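Local coordinates for protein glutathione peroxidase (PDB 2V1M) that reduces hydrogen peroxide with glutathione as a thioredoxin-fold peroxidase whose natural form carries selenocysteine, at residues N9-F14 and G143-R148. Numbering follows the deposited sequence.
Sequences NSIYEF and GQPVKR. With SO4 (sulfate ion), chain B.
The carboxamide of Q144 reaches back to the backbone of N9, its NE2 donating to N9 O at 2.9 Å. Side-chain bends bring it there: CG lies anti to the carbonyl carbon (chi1 -52°) and the chain folds again at chi2 (-61°), bringing the amide back although the side chain sets off away from 9-14. The acceptor lies close to the amide plane, and the N-H meets a lone pair of N9 O within the carbonyl plane. NE2 also packs against S10 CB at 3.5 Å. A second bond runs the other way, I11 N donating its N-H to G143 O at 3.0 Å, again on an in-plane lone pair; S10 CA approaches the same oxygen. The phenol end of Y12 crowds the backbone of G143 obliquely, with CZ 3.6 Å from G143 CA. G143 takes a positive phi (79°) and brings its backbone against this ring and S10. I11 CG2 extends the contact to P145 CG at 4.4 Å, both residues also resting on F117 of helix 113-121. S10 OG accepts from Y12 N, an ST turn at the start of the 3-10 segment 11-13. Farther along edge strand 145-149, R148 NE binds O3 of a sulfate, probably from the crystallisation liquor, at 2.9 Å. R121 bonds to both N9 O and Q144 OE1, and Q142 O takes a bond from Q144 NE2. This polar network, with the I11 N bond, joins the N-terminal loop to the turn entering the edge strand and fixes the rotation of the Q144 amide; the arginine's charge would probably polarise both oxygens it meets.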
loop_
_atom_site.group_PDB
_atom_site.type_symbol
_atom_site.label_atom_id
_atom_site.label_comp_id
_atom_site.label_asym_id
_atom_site.label_seq_id
_atom_site.Cartn_x
_atom_site.Cartn_y
_atom_site.Cartn_z
ATOM N N ASN A 9 -15.966 -0.270 -8.795
ATOM C CA ASN A 9 -15.362 0.092 -10.059
ATOM C C ASN A 9 -14.012 0.794 -9.894
ATOM O O ASN A 9 -13.330 0.967 -10.908
ATOM C CB ASN A 9 -16.301 1.024 -10.883
ATOM C CG ASN A 9 -17.525 0.291 -11.552
ATOM O OD1 ASN A 9 -17.520 -0.912 -11.745
ATOM N ND2 ASN A 9 -18.581 1.077 -11.893
ATOM N N SER A 10 -13.615 1.192 -8.683
ATOM C CA SER A 10 -12.339 1.885 -8.514
ATOM C C SER A 10 -12.007 1.803 -7.035
ATOM O O SER A 10 -12.875 1.441 -6.183
ATOM C CB SER A 10 -12.416 3.370 -8.929
ATOM O OG SER A 10 -13.074 4.123 -7.935
ATOM N N ILE A 11 -10.785 2.216 -6.646
ATOM C CA ILE A 11 -10.443 2.220 -5.238
ATOM C C ILE A 11 -11.218 3.296 -4.489
ATOM O O ILE A 11 -11.266 3.246 -3.243
ATOM C CB ILE A 11 -8.926 2.412 -5.003
ATOM C CG1 ILE A 11 -8.415 3.785 -5.477
ATOM C CG2 ILE A 11 -8.115 1.229 -5.527
ATOM C CD1 ILE A 11 -7.109 4.229 -4.804
ATOM N N TYR A 12 -11.807 4.281 -5.179
ATOM C CA TYR A 12 -12.431 5.417 -4.489
ATOM C C TYR A 12 -13.676 5.012 -3.711
ATOM O O TYR A 12 -14.117 5.770 -2.843
ATOM C CB TYR A 12 -12.814 6.492 -5.506
ATOM C CG TYR A 12 -11.706 6.899 -6.413
ATOM C CD1 TYR A 12 -10.427 7.041 -5.927
ATOM C CD2 TYR A 12 -11.957 7.167 -7.782
ATOM C CE1 TYR A 12 -9.398 7.440 -6.778
ATOM C CE2 TYR A 12 -10.953 7.589 -8.631
ATOM C CZ TYR A 12 -9.690 7.712 -8.149
ATOM O OH TYR A 12 -8.700 8.151 -9.026
ATOM N N GLU A 13 -14.215 3.827 -4.008
ATOM C CA GLU A 13 -15.438 3.386 -3.338
ATOM C C GLU A 13 -15.208 2.996 -1.886
ATOM O O GLU A 13 -16.199 2.868 -1.146
ATOM C CB GLU A 13 -16.049 2.227 -4.095
ATOM C CG GLU A 13 -16.560 2.701 -5.446
ATOM C CD GLU A 13 -17.135 1.630 -6.293
ATOM O OE1 GLU A 13 -17.099 0.467 -5.835
ATOM O OE2 GLU A 13 -17.624 1.892 -7.414
ATOM N N PHE A 14 -13.957 2.761 -1.478
ATOM C CA PHE A 14 -13.663 2.161 -0.165
ATOM C C PHE A 14 -13.310 3.207 0.864
ATOM O O PHE A 14 -12.729 4.260 0.545
ATOM C CB PHE A 14 -12.528 1.130 -0.276
ATOM C CG PHE A 14 -12.853 0.109 -1.291
ATOM C CD1 PHE A 14 -13.863 -0.840 -1.043
ATOM C CD2 PHE A 14 -12.276 0.162 -2.562
ATOM C CE1 PHE A 14 -14.276 -1.730 -2.025
ATOM C CE2 PHE A 14 -12.691 -0.715 -3.554
ATOM C CZ PHE A 14 -13.685 -1.630 -3.306
ATOM N N GLY A 143 -8.059 5.519 -10.410
ATOM C CA GLY A 143 -8.394 4.608 -9.331
ATOM C C GLY A 143 -8.432 3.137 -9.745
ATOM O O GLY A 143 -8.975 2.304 -9.014
ATOM N N GLN A 144 -7.832 2.828 -10.902
ATOM C CA GLN A 144 -7.838 1.461 -11.455
ATOM C C GLN A 144 -6.525 0.765 -11.099
ATOM O O GLN A 144 -5.444 1.255 -11.453
ATOM C CB GLN A 144 -7.987 1.512 -12.975
ATOM C CG GLN A 144 -9.171 2.368 -13.423
ATOM C CD GLN A 144 -10.475 1.824 -12.903
ATOM O OE1 GLN A 144 -10.869 0.719 -13.272
ATOM N NE2 GLN A 144 -11.147 2.564 -12.036
ATOM N N PRO A 145 -6.588 -0.389 -10.413
ATOM C CA PRO A 145 -5.346 -1.185 -10.152
ATOM C C PRO A 145 -4.884 -1.834 -11.463
ATOM O O PRO A 145 -5.591 -2.677 -12.041
ATOM C CB PRO A 145 -5.782 -2.231 -9.129
ATOM C CG PRO A 145 -7.128 -1.714 -8.581
ATOM C CD PRO A 145 -7.763 -1.032 -9.777
ATOM N N VAL A 146 -3.701 -1.421 -11.931
ATOM C CA VAL A 146 -3.218 -1.865 -13.227
ATOM C C VAL A 146 -1.921 -2.656 -13.156
ATOM O O VAL A 146 -1.493 -3.168 -14.221
ATOM C CB VAL A 146 -3.140 -0.736 -14.274
ATOM C CG1 VAL A 146 -4.522 -0.163 -14.549
ATOM C CG2 VAL A 146 -2.162 0.354 -13.822
ATOM N N LYS A 147 -1.293 -2.811 -11.975
ATOM C CA LYS A 147 -0.142 -3.694 -11.882
ATOM C C LYS A 147 -0.031 -4.156 -10.449
ATOM O O LYS A 147 -0.397 -3.435 -9.502
ATOM C CB LYS A 147 1.150 -3.033 -12.367
ATOM C CG LYS A 147 2.220 -4.058 -12.791
ATOM C CD LYS A 147 3.144 -3.499 -13.865
ATOM C CE LYS A 147 4.321 -4.411 -14.125
ATOM N NZ LYS A 147 5.268 -3.807 -15.105
ATOM N N ARG A 148 0.533 -5.347 -10.278
ATOM C CA ARG A 148 0.758 -5.959 -8.977
ATOM C C ARG A 148 2.181 -6.507 -8.947
ATOM O O ARG A 148 2.662 -7.114 -9.937
ATOM C CB ARG A 148 -0.235 -7.122 -8.800
ATOM C CG ARG A 148 -0.046 -7.964 -7.569
ATOM C CD ARG A 148 -1.118 -9.069 -7.546
ATOM N NE ARG A 148 -0.869 -10.016 -6.469
ATOM C CZ ARG A 148 -1.807 -10.798 -5.932
ATOM N NH1 ARG A 148 -3.097 -10.686 -6.302
ATOM N NH2 ARG A 148 -1.468 -11.681 -4.995
HETATM S S SO4 B . 2.369 -12.101 -6.247
HETATM O O1 SO4 B . 1.138 -12.888 -5.898
HETATM O O2 SO4 B . 3.129 -12.912 -7.223
HETATM O O3 SO4 B . 1.913 -10.832 -6.852
HETATM O O4 SO4 B . 3.196 -11.906 -5.058
#